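Local coordinates for kelch-like protein 7 (PDB 3II7), which serves as the substrate-specific adapter of a cullin-3 (BTB-CUL3-RBX1) E3 ubiquitin ligase, represented here by its Kelch-repeat domain, at residues N149-V154 with C171-P176; F204-Q209 with D216-Y221. One frame throughout, in Å; residues are numbered along the deposited sequence.

In the fold
Six four-stranded antiparallel sheets, arranged as the blades of a Kelch beta-propeller, make up this domain, and the two interactions are the same step of blade construction taken in consecutive blades. Each joins the second strand of a blade to the third: 151-155 to 171-175 in interaction 1, 202-206 to 218-222 in interaction 2. Their centres lie about 18 Å apart, yet the blades touch directly, Y153 CE1 of the first packing 3.9 Å from Y221 CE2 of the second. In both, a glutamate on the third strand, E172 or E219, forms a salt bridge with an arginine, R140 or R191. The 1,2-ethanediol, probably from the crystallisation liquor, sits at interaction 1.

Interaction 1. Residues N149-V154 with C171-P176; sequences NGLIYV and CEVYDP. With EDO (1,2-ethanediol), chain S.
Y153 and V173 sit opposite one another as a non-hydrogen-bonded antiparallel pair, their side chains pointing the same way, and the methyl CG2 of V173 lies 3.6 Å from the centroid of the Y153 ring, almost straight above its middle, as a CH-pi contact. The valine gets there because CG2 stands anti to its own backbone N, while its CB lies above the same face, over the CD1 and CE1 side. With an alanine at Y153, V173 CG2 is likely to lose the ring face beneath it, leaving a gap beside L184 and I223.

L151 can be followed outward atom by atom. Its CB meets V173 CG2 at 3.7 Å; beyond CG, the branch CD1 stays near that same methyl, whereas CD2 crosses to D175 and comes within 3.4 Å of its carboxylate carbon CG, over one face of the group. The aspartate's OD1 accepts a 2.7 Å hydrogen bond from O2 of the ethanediol and another from the backbone N of A177, so OD1 is gripped by two donors.

Beneath these side chains runs the backbone ladder between the second and third strands of this Kelch beta-propeller blade. I152 and Y174 exchange two N-H...O bonds, as do V154 and E172; V154 N reaches E172 O at 2.9 Å and 178°, practically straight. On the face shared by I152, V154 and Y174, the E172 carboxylate pairs with R140. The chemistry thus implies a division of labour: backbone bonds fix the register, and apolar branches and the tyrosine ring pack the face bearing Y153 and V173.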
ATOM      1  N   ASN A 149       6.363   8.274 -11.856  1.00  8.41           N
ATOM      2  CA  ASN A 149       7.238   9.213 -12.602  1.00  8.24           C
ATOM      3  C   ASN A 149       7.984  10.217 -11.705  1.00  8.55           C
ATOM      4  O   ASN A 149       8.135  11.391 -12.063  1.00 13.27           O
ATOM      5  CB  ASN A 149       6.435  10.016 -13.661  1.00 14.32           C
ATOM      6  CG  ASN A 149       5.653   9.145 -14.618  1.00 22.21           C
ATOM      7  OD1 ASN A 149       6.188   8.226 -15.216  1.00 19.44           O
ATOM      8  ND2 ASN A 149       4.372   9.468 -14.795  1.00 28.45           N
ATOM      9  N   GLY A 150       8.423   9.780 -10.532  1.00  6.58           N
ATOM     10  CA  GLY A 150       9.162  10.655  -9.628  1.00  9.39           C
ATOM     11  C   GLY A 150       8.322  11.459  -8.639  1.00  6.12           C
ATOM     12  O   GLY A 150       8.880  12.078  -7.752  1.00  5.91           O
ATOM     13  N   LEU A 151       6.990  11.445  -8.799  1.00  2.35           N
ATOM     14  CA  LEU A 151       6.067  12.167  -7.918  1.00  2.68           C
ATOM     15  C   LEU A 151       5.414  11.173  -6.986  1.00  3.96           C
ATOM     16  O   LEU A 151       5.310   9.983  -7.295  1.00  4.74           O
ATOM     17  CB  LEU A 151       4.995  12.899  -8.737  1.00  3.62           C
ATOM     18  CG  LEU A 151       5.501  13.930  -9.763  1.00  5.41           C
ATOM     19  CD1 LEU A 151       4.363  14.732 -10.444  1.00  6.44           C
ATOM     20  CD2 LEU A 151       6.481  14.882  -9.102  1.00  5.47           C
ATOM     21  N   ILE A 152       4.973  11.663  -5.845  1.00  3.71           N
ATOM     22  CA  ILE A 152       4.395  10.831  -4.813  1.00  2.49           C
ATOM     23  C   ILE A 152       2.954  11.249  -4.612  1.00  2.25           C
ATOM     24  O   ILE A 152       2.677  12.373  -4.195  1.00  4.83           O
ATOM     25  CB  ILE A 152       5.175  10.980  -3.523  1.00  5.11           C
ATOM     26  CG1 ILE A 152       6.626  10.507  -3.766  1.00  9.59           C
ATOM     27  CG2 ILE A 152       4.506  10.190  -2.341  1.00  4.09           C
ATOM     28  CD1 ILE A 152       7.484  10.548  -2.602  1.00 19.22           C
ATOM     29  N   TYR A 153       2.046  10.325  -4.890  1.00  3.37           N
ATOM     30  CA  TYR A 153       0.606  10.583  -4.853  1.00  2.00           C
ATOM     31  C   TYR A 153      -0.001   9.937  -3.630  1.00  4.99           C
ATOM     32  O   TYR A 153       0.284   8.769  -3.309  1.00  5.70           O
ATOM     33  CB  TYR A 153      -0.085  10.018  -6.071  1.00  2.39           C
ATOM     34  CG  TYR A 153       0.295  10.671  -7.357  1.00  4.66           C
ATOM     35  CD1 TYR A 153      -0.501  11.655  -7.938  1.00  5.83           C
ATOM     36  CD2 TYR A 153       1.473  10.338  -7.993  1.00  4.74           C
ATOM     37  CE1 TYR A 153      -0.124  12.276  -9.114  1.00  2.00           C
ATOM     38  CE2 TYR A 153       1.854  10.956  -9.191  1.00  2.38           C
ATOM     39  CZ  TYR A 153       1.036  11.933  -9.745  1.00  4.14           C
ATOM     40  OH  TYR A 153       1.389  12.549 -10.922  1.00  6.32           O
ATOM     41  N   VAL A 154      -0.854  10.687  -2.955  1.00  4.27           N
ATOM     42  CA  VAL A 154      -1.659  10.177  -1.867  0.50  5.23           C
ATOM     43  C   VAL A 154      -3.146  10.363  -2.213  1.00  4.87           C
ATOM     44  O   VAL A 154      -3.504  11.376  -2.769  1.00  4.97           O
ATOM     45  CB  VAL A 154      -1.361  10.962  -0.594  0.50  5.89           C
ATOM     46  CG1 VAL A 154      -2.353  10.628   0.460  0.50  5.26           C
ATOM     47  CG2 VAL A 154       0.054  10.680  -0.102  0.50  8.76           C
ATOM     48  N   CYS A 171      -7.174  13.850  -3.068  1.00  3.87           N
ATOM     49  CA  CYS A 171      -5.920  13.368  -3.635  1.00  3.70           C
ATOM     50  C   CYS A 171      -4.951  14.529  -3.673  1.00  4.88           C
ATOM     51  O   CYS A 171      -5.339  15.641  -4.005  1.00  5.75           O
ATOM     52  CB  CYS A 171      -6.191  12.843  -5.056  1.00  6.85           C
ATOM     53  SG  CYS A 171      -4.731  12.334  -6.011  1.00 12.03           S
ATOM     54  N   GLU A 172      -3.692  14.274  -3.308  1.00  2.54           N
ATOM     55  CA  GLU A 172      -2.666  15.293  -3.427  1.00  4.29           C
ATOM     56  C   GLU A 172      -1.362  14.661  -3.861  1.00  4.84           C
ATOM     57  O   GLU A 172      -1.184  13.433  -3.730  1.00  4.66           O
ATOM     58  CB  GLU A 172      -2.523  16.086  -2.128  1.00  4.62           C
ATOM     59  CG  GLU A 172      -2.349  15.267  -0.874  1.00 13.27           C
ATOM     60  CD  GLU A 172      -2.274  16.131   0.374  1.00  8.40           C
ATOM     61  OE1 GLU A 172      -1.317  16.920   0.475  1.00  7.32           O
ATOM     62  OE2 GLU A 172      -3.188  16.024   1.235  1.00  6.51           O
ATOM     63  N   VAL A 173      -0.474  15.494  -4.410  1.00  5.35           N
ATOM     64  CA  VAL A 173       0.808  14.992  -4.975  1.00  3.39           C
ATOM     65  C   VAL A 173       1.978  15.817  -4.461  1.00  3.74           C
ATOM     66  O   VAL A 173       1.889  17.043  -4.339  1.00  2.90           O
ATOM     67  CB  VAL A 173       0.783  14.945  -6.491  1.00  2.00           C
ATOM     68  CG1 VAL A 173       0.586  16.347  -7.122  1.00  4.82           C
ATOM     69  CG2 VAL A 173       2.048  14.271  -7.053  1.00  3.93           C
ATOM     70  N   TYR A 174       3.060  15.129  -4.087  1.00  4.12           N
ATOM     71  CA  TYR A 174       4.259  15.744  -3.604  1.00  4.37           C
ATOM     72  C   TYR A 174       5.350  15.581  -4.663  1.00  2.30           C
ATOM     73  O   TYR A 174       5.562  14.487  -5.170  1.00  4.35           O
ATOM     74  CB  TYR A 174       4.732  15.041  -2.355  1.00  2.22           C
ATOM     75  CG  TYR A 174       6.053  15.522  -1.786  1.00  3.13           C
ATOM     76  CD1 TYR A 174       6.116  16.704  -1.030  1.00  5.80           C
ATOM     77  CD2 TYR A 174       7.239  14.817  -1.997  1.00  5.54           C
ATOM     78  CE1 TYR A 174       7.292  17.138  -0.461  1.00  7.01           C
ATOM     79  CE2 TYR A 174       8.441  15.259  -1.422  1.00  7.21           C
ATOM     80  CZ  TYR A 174       8.456  16.433  -0.674  1.00  3.31           C
ATOM     81  OH  TYR A 174       9.627  16.903  -0.079  1.00  6.53           O
ATOM     82  N   ASP A 175       6.028  16.673  -4.999  1.00  2.84           N
ATOM     83  CA  ASP A 175       7.121  16.636  -5.925  1.00  3.32           C
ATOM     84  C   ASP A 175       8.414  16.815  -5.135  1.00  5.53           C
ATOM     85  O   ASP A 175       8.658  17.887  -4.583  1.00  4.89           O
ATOM     86  CB  ASP A 175       6.995  17.751  -6.955  1.00  5.50           C
ATOM     87  CG  ASP A 175       8.078  17.690  -8.017  1.00  7.64           C
ATOM     88  OD1 ASP A 175       9.065  16.947  -7.866  1.00  5.39           O
ATOM     89  OD2 ASP A 175       7.930  18.388  -9.030  1.00  8.58           O
ATOM     90  N   PRO A 176       9.250  15.771  -5.061  1.00  3.79           N
ATOM     91  CA  PRO A 176      10.490  15.928  -4.288  1.00  5.11           C
ATOM     92  C   PRO A 176      11.401  17.067  -4.784  1.00  3.76           C
ATOM     93  O   PRO A 176      12.205  17.583  -4.016  1.00  6.56           O
ATOM     94  CB  PRO A 176      11.170  14.572  -4.454  1.00  5.55           C
ATOM     95  CG  PRO A 176      10.062  13.631  -4.673  1.00  6.12           C
ATOM     96  CD  PRO A 176       9.074  14.378  -5.522  1.00  5.00           C
TER
HETATM   97  C1  EDO S 968      11.822  14.672  -9.403  1.00 43.12           C
HETATM   98  O1  EDO S 968      12.668  15.214 -10.418  1.00 48.02           O
HETATM   99  C2  EDO S 968      10.375  14.734  -9.870  1.00 33.18           C
HETATM  100  O2  EDO S 968      10.046  16.075 -10.196  1.00 21.86           O

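Interaction 2. Residues F204-Q209 with D216-Y221; sequences FAVGGQ and DNVEYY
F204 and Y220 lie side by side on one face of a Kelch propeller blade, at the junction of its second and third strands. Their ring planes meet obliquely, at 46°, with centroids 5.5 Å apart. What covers the phenylalanine is the root of the tyrosine: Y220 CB sits over one face of the F204 ring, 3.8 Å from its centroid and displaced toward the rim on the CD1 and CE1 side. The tyrosine's CG is wedged between its backbone N and carbonyl carbon (chi1 71°), and from there the end of the side chain leads away from 204-209; K202, earlier on the F204 strand, makes a cation-pi contact with the ring.

V218 approaches that phenylalanine differently, bringing CG1 to the ring edge, near its plane, at 4.3 Å from F204 CD1. Its other branch, CG2, runs alongside V206 CG1 in the next non-hydrogen-bonded pair. Both valines also touch W275 of strand 274-278, so this face of the blade packs against the following one.

The opposite face carries A205 and E219. The small methyl of A205 lies against the glutamate's CG, and W228 touches both residues. Beyond CG the glutamate chain is extended, and its carboxylate is held by the backbone N atoms of I188 and E189 and by a salt bridge to R191.

Between the two faces, A205 and E219 exchange a pair of backbone hydrogen bonds. One residue beyond V206, G207, with phi at 61°, a value easiest for a residue without a side chain, adds one more: its N donates to N217 O at 3.0 Å.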
ATOM      1  N   PHE A 204      -4.601   3.517 -10.400  1.00  4.35           N
ATOM      2  CA  PHE A 204      -5.844   2.841 -10.113  1.00  2.29           C
ATOM      3  C   PHE A 204      -6.072   2.770  -8.610  1.00  3.39           C
ATOM      4  O   PHE A 204      -5.194   2.319  -7.871  1.00  4.28           O
ATOM      5  CB  PHE A 204      -5.839   1.415 -10.723  1.00  4.91           C
ATOM      6  CG  PHE A 204      -5.932   1.396 -12.216  1.00  2.56           C
ATOM      7  CD1 PHE A 204      -7.164   1.229 -12.845  1.00  2.02           C
ATOM      8  CD2 PHE A 204      -4.791   1.527 -13.009  1.00  6.18           C
ATOM      9  CE1 PHE A 204      -7.253   1.196 -14.189  1.00  4.21           C
ATOM     10  CE2 PHE A 204      -4.890   1.523 -14.365  1.00  7.26           C
ATOM     11  CZ  PHE A 204      -6.131   1.336 -14.958  1.00  3.68           C
ATOM     12  N   ALA A 205      -7.247   3.226  -8.175  1.00  2.99           N
ATOM     13  CA  ALA A 205      -7.713   3.054  -6.843  1.00  2.00           C
ATOM     14  C   ALA A 205      -8.721   1.913  -6.869  1.00  2.07           C
ATOM     15  O   ALA A 205      -9.750   1.996  -7.566  1.00  3.68           O
ATOM     16  CB  ALA A 205      -8.349   4.342  -6.324  1.00  2.55           C
ATOM     17  N   VAL A 206      -8.456   0.872  -6.065  1.00  3.31           N
ATOM     18  CA  VAL A 206      -9.154  -0.398  -6.180  1.00  3.83           C
ATOM     19  C   VAL A 206      -9.880  -0.700  -4.883  1.00  2.92           C
ATOM     20  O   VAL A 206      -9.264  -0.906  -3.842  1.00  3.52           O
ATOM     21  CB  VAL A 206      -8.168  -1.560  -6.511  1.00  4.17           C
ATOM     22  CG1 VAL A 206      -8.929  -2.883  -6.685  1.00  5.45           C
ATOM     23  CG2 VAL A 206      -7.298  -1.223  -7.740  1.00  5.79           C
ATOM     24  N   GLY A 207     -11.197  -0.672  -4.945  1.00  2.37           N
ATOM     25  CA  GLY A 207     -11.998  -1.088  -3.819  1.00  3.52           C
ATOM     26  C   GLY A 207     -11.781  -0.261  -2.583  1.00  4.59           C
ATOM     27  O   GLY A 207     -11.712   0.977  -2.647  1.00  4.35           O
ATOM     28  N   GLY A 208     -11.675  -0.968  -1.464  1.00  3.32           N
ATOM     29  CA  GLY A 208     -11.593  -0.379  -0.141  1.00  2.68           C
ATOM     30  C   GLY A 208     -12.982  -0.253   0.468  1.00  4.38           C
ATOM     31  O   GLY A 208     -13.858  -1.075   0.216  1.00  4.86           O
ATOM     32  N   GLN A 209     -13.148   0.765   1.291  1.00  2.21           N
ATOM     33  CA  GLN A 209     -14.404   1.016   2.012  1.00  3.27           C
ATOM     34  C   GLN A 209     -14.568   2.487   2.327  1.00  3.34           C
ATOM     35  O   GLN A 209     -13.627   3.256   2.306  1.00  3.84           O
ATOM     36  CB  GLN A 209     -14.449   0.227   3.322  1.00  4.06           C
ATOM     37  CG  GLN A 209     -13.401   0.613   4.300  1.00  5.61           C
ATOM     38  CD  GLN A 209     -13.467  -0.148   5.585  1.00  7.69           C
ATOM     39  OE1 GLN A 209     -14.558  -0.345   6.176  1.00 11.92           O
ATOM     40  NE2 GLN A 209     -12.307  -0.631   6.032  1.00 10.39           N
ATOM     41  N   ASP A 216     -16.849  -2.480  -4.330  1.00  3.49           N
ATOM     42  CA  ASP A 216     -16.353  -3.321  -5.403  1.00  3.41           C
ATOM     43  C   ASP A 216     -15.793  -2.498  -6.530  1.00  5.21           C
ATOM     44  O   ASP A 216     -15.134  -3.049  -7.396  1.00  6.39           O
ATOM     45  CB  ASP A 216     -17.414  -4.322  -5.916  1.00  3.31           C
ATOM     46  CG  ASP A 216     -18.632  -3.649  -6.545  1.00 12.80           C
ATOM     47  OD1 ASP A 216     -18.880  -2.454  -6.326  1.00 13.85           O
ATOM     48  OD2 ASP A 216     -19.353  -4.342  -7.267  1.00 12.70           O
ATOM     49  N   ASN A 217     -16.017  -1.189  -6.509  1.00  5.21           N
ATOM     50  CA  ASN A 217     -15.703  -0.401  -7.684  1.00  6.40           C
ATOM     51  C   ASN A 217     -14.254   0.078  -7.735  1.00  4.23           C
ATOM     52  O   ASN A 217     -13.464  -0.010  -6.747  1.00  3.40           O
ATOM     53  CB  ASN A 217     -16.751   0.696  -7.951  1.00  6.30           C
ATOM     54  CG  ASN A 217     -16.799   1.780  -6.891  1.00  4.35           C
ATOM     55  OD1 ASN A 217     -15.815   2.112  -6.260  1.00  5.52           O
ATOM     56  ND2 ASN A 217     -17.985   2.381  -6.744  1.00  8.14           N
ATOM     57  N   VAL A 218     -13.889   0.541  -8.908  1.00  2.45           N
ATOM     58  CA  VAL A 218     -12.517   0.776  -9.284  1.00  3.77           C
ATOM     59  C   VAL A 218     -12.467   2.007 -10.150  1.00  5.27           C
ATOM     60  O   VAL A 218     -13.286   2.181 -11.044  1.00  4.81           O
ATOM     61  CB  VAL A 218     -11.930  -0.440 -10.064  1.00  2.41           C
ATOM     62  CG1 VAL A 218     -10.443  -0.185 -10.500  1.00  2.99           C
ATOM     63  CG2 VAL A 218     -12.050  -1.735  -9.218  1.00  4.17           C
ATOM     64  N   GLU A 219     -11.509   2.867  -9.894  1.00  2.58           N
ATOM     65  CA  GLU A 219     -11.354   4.065 -10.700  1.00  2.68           C
ATOM     66  C   GLU A 219      -9.891   4.336 -10.928  1.00  2.12           C
ATOM     67  O   GLU A 219      -9.032   3.818 -10.201  1.00  4.29           O
ATOM     68  CB  GLU A 219     -12.033   5.270 -10.033  1.00  4.86           C
ATOM     69  CG  GLU A 219     -11.501   5.640  -8.623  1.00  4.01           C
ATOM     70  CD  GLU A 219     -12.282   6.775  -8.019  1.00  6.28           C
ATOM     71  OE1 GLU A 219     -12.185   7.905  -8.555  1.00  5.68           O
ATOM     72  OE2 GLU A 219     -13.036   6.555  -7.031  1.00  7.27           O
ATOM     73  N   TYR A 220      -9.578   5.163 -11.914  1.00  3.63           N
ATOM     74  CA  TYR A 220      -8.182   5.564 -12.109  1.00  3.93           C
ATOM     75  C   TYR A 220      -8.039   7.063 -12.265  1.00  3.08           C
ATOM     76  O   TYR A 220      -8.968   7.760 -12.698  1.00  5.00           O
ATOM     77  CB  TYR A 220      -7.521   4.868 -13.299  1.00  5.10           C
ATOM     78  CG  TYR A 220      -8.002   5.322 -14.641  1.00  2.80           C
ATOM     79  CD1 TYR A 220      -7.420   6.393 -15.281  1.00  4.81           C
ATOM     80  CD2 TYR A 220      -9.024   4.666 -15.274  1.00  8.86           C
ATOM     81  CE1 TYR A 220      -7.863   6.811 -16.517  1.00  9.96           C
ATOM     82  CE2 TYR A 220      -9.481   5.082 -16.510  1.00  9.25           C
ATOM     83  CZ  TYR A 220      -8.888   6.140 -17.126  1.00  7.63           C
ATOM     84  OH  TYR A 220      -9.331   6.533 -18.366  1.00 11.78           O
ATOM     85  N   TYR A 221      -6.853   7.529 -11.900  1.00  3.97           N
ATOM     86  CA  TYR A 221      -6.462   8.914 -12.046  1.00  2.06           C
ATOM     87  C   TYR A 221      -5.667   9.059 -13.319  1.00  2.96           C
ATOM     88  O   TYR A 221      -4.614   8.434 -13.477  1.00  3.77           O
ATOM     89  CB  TYR A 221      -5.608   9.348 -10.870  1.00  4.21           C
ATOM     90  CG  TYR A 221      -5.189  10.809 -10.943  1.00  5.58           C
ATOM     91  CD1 TYR A 221      -6.140  11.820 -10.899  1.00  6.61           C
ATOM     92  CD2 TYR A 221      -3.843  11.155 -11.072  1.00  3.58           C
ATOM     93  CE1 TYR A 221      -5.778  13.134 -10.978  1.00  5.12           C
ATOM     94  CE2 TYR A 221      -3.449  12.489 -11.146  1.00  3.23           C
ATOM     95  CZ  TYR A 221      -4.409  13.472 -11.122  1.00  3.44           C
ATOM     96  OH  TYR A 221      -4.016  14.784 -11.190  1.00  4.94           O
TER